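Local atomic coordinates of gingipain R2 Pro-Domain (Porphyromonas gingivalis, PDB entry 4IEF), a protein that probably inhibits and chaperones the arginine-specific cysteine protease gingipain R2 as its N-terminal pro-domain until the zymogen matures. Residues Y118-S121 with Y122-K126. Sequence-based numbering, arbitrary orientation.
Sequences YGQS and YNEDK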
loop_
_atom_site.group_PDB
_atom_site.type_symbol
_atom_site.label_atom_id
_atom_site.label_comp_id
_atom_site.label_asym_id
_atom_site.label_seq_id
_atom_site.Cartn_x
_atom_site.Cartn_y
_atom_site.Cartn_z
ATOM N N TYR A 118 -3.467 34.711 -4.282
ATOM C CA TYR A 118 -2.676 34.913 -5.492
ATOM C C TYR A 118 -1.249 35.324 -5.135
ATOM O O TYR A 118 -1.054 36.218 -4.309
ATOM C CB TYR A 118 -3.326 35.975 -6.399
ATOM C CG TYR A 118 -4.678 35.567 -6.942
ATOM C CD1 TYR A 118 -5.848 35.869 -6.250
ATOM C CD2 TYR A 118 -4.790 34.900 -8.159
ATOM C CE1 TYR A 118 -7.097 35.491 -6.742
ATOM C CE2 TYR A 118 -6.036 34.531 -8.670
ATOM C CZ TYR A 118 -7.187 34.820 -7.952
ATOM O OH TYR A 118 -8.418 34.454 -8.437
ATOM N N GLY A 119 -0.275 34.658 -5.749
ATOM C CA GLY A 119 1.142 34.952 -5.555
ATOM C C GLY A 119 1.651 35.950 -6.573
ATOM O O GLY A 119 0.879 36.393 -7.429
ATOM N N GLN A 120 2.960 36.288 -6.514
ATOM C CA GLN A 120 3.614 37.243 -7.411
ATOM C C GLN A 120 3.627 36.755 -8.871
ATOM O O GLN A 120 3.692 37.581 -9.786
ATOM C CB GLN A 120 5.050 37.526 -6.932
ATOM C CG GLN A 120 5.345 39.015 -6.696
ATOM C CD GLN A 120 5.405 39.831 -7.976
ATOM O OE1 GLN A 120 4.598 40.742 -8.202
ATOM N NE2 GLN A 120 6.393 39.562 -8.821
ATOM N N SER A 121 3.534 35.418 -9.081
ATOM C CA SER A 121 3.501 34.772 -10.393
ATOM C C SER A 121 2.334 35.290 -11.270
ATOM O O SER A 121 2.422 35.211 -12.500
ATOM C CB SER A 121 3.400 33.258 -10.223
ATOM O OG SER A 121 2.225 32.862 -9.535
ATOM N N TYR A 122 1.264 35.846 -10.633
ATOM C CA TYR A 122 0.074 36.399 -11.302
ATOM C C TYR A 122 0.323 37.794 -11.932
ATOM O O TYR A 122 -0.567 38.338 -12.594
ATOM C CB TYR A 122 -1.139 36.430 -10.355
ATOM C CG TYR A 122 -1.924 35.137 -10.401
ATOM C CD1 TYR A 122 -1.522 34.028 -9.659
ATOM C CD2 TYR A 122 -3.021 34.993 -11.248
ATOM C CE1 TYR A 122 -2.196 32.812 -9.753
ATOM C CE2 TYR A 122 -3.703 33.781 -11.349
ATOM C CZ TYR A 122 -3.294 32.698 -10.587
ATOM O OH TYR A 122 -3.973 31.512 -10.647
ATOM N N ASN A 123 1.536 38.343 -11.767
ATOM C CA ASN A 123 1.929 39.618 -12.371
ATOM C C ASN A 123 2.948 39.384 -13.504
ATOM O O ASN A 123 3.361 40.342 -14.156
ATOM C CB ASN A 123 2.502 40.574 -11.307
ATOM C CG ASN A 123 1.559 40.903 -10.167
ATOM O OD1 ASN A 123 0.617 41.697 -10.291
ATOM N ND2 ASN A 123 1.836 40.350 -9.004
ATOM N N GLU A 124 3.320 38.110 -13.759
ATOM C CA GLU A 124 4.303 37.714 -14.774
ATOM C C GLU A 124 3.628 37.369 -16.108
ATOM O O GLU A 124 2.767 36.485 -16.161
ATOM C CB GLU A 124 5.148 36.528 -14.266
ATOM C CG GLU A 124 6.129 36.909 -13.170
ATOM C CD GLU A 124 6.584 35.785 -12.260
ATOM O OE1 GLU A 124 6.645 36.015 -11.030
ATOM O OE2 GLU A 124 6.896 34.684 -12.769
ATOM N N ASP A 125 4.002 38.097 -17.175
ATOM C CA ASP A 125 3.454 37.925 -18.519
ATOM C C ASP A 125 4.180 36.784 -19.261
ATOM O O ASP A 125 5.057 37.023 -20.098
ATOM C CB ASP A 125 3.520 39.250 -19.307
ATOM C CG ASP A 125 2.797 39.271 -20.649
ATOM O OD1 ASP A 125 2.003 38.334 -20.922
ATOM O OD2 ASP A 125 2.991 40.242 -21.409
ATOM N N LYS A 126 3.802 35.536 -18.914
ATOM C CA LYS A 126 4.317 34.287 -19.489
ATOM C C LYS A 126 3.350 33.132 -19.181
ATOM O O LYS A 126 2.513 33.259 -18.280
ATOM C CB LYS A 126 5.741 33.962 -18.981
ATOM C CG LYS A 126 5.840 33.553 -17.514
ATOM C CD LYS A 126 7.163 32.859 -17.233
ATOM C CE LYS A 126 7.078 31.928 -16.053
ATOM N NZ LYS A 126 8.356 31.204 -15.832
HETATM O O HOH W 1 -0.540 38.995 -7.441
#
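The ring of Y118 sets its CD2–CE2 edge against one face of the Y122 ring, a T-shaped pair with centroids 4.7 Å apart and planes at 86°. CD2 of Y118 stands 3.3 Å above the Y122 ring plane, almost over its centre, and CE2 of Y118 lies 3.6 Å from CE2 of Y122. With CG anti to the carbonyl carbon, beside the backbone N (chi1 -65°), the Y118 ring is swung to the side where Y122 lies. Between and beyond the tyrosines the chain winds into a short 3-10 turn, its i to i+3 ladder running Y122 N to G119 O, N123 N to Q120 O (3.0 Å) and E124 N to S121 O. N123 folds back over this turn: its ND2 adds a weak bond to Q120 O, 3.4 Å away, and approaches Q120 OE1 to 2.9 Å, the two amide planes only 14° apart. A water donates to G119 O and weakly accepts from N123 ND2, bridging the start of the turn to its end. Past the turn, E124 brings OE1 alongside the backbone, 3.4 Å from S121 CA. The whole unit lies in the long loop between strands 79-93 and 133-141, where hydrogen bonds join Y118 OH with T42 OG1 at the end of strand 36-42, Y122 OH with I98 O, and D125 OD1 with N157 ND2 at the end of strand 144-157.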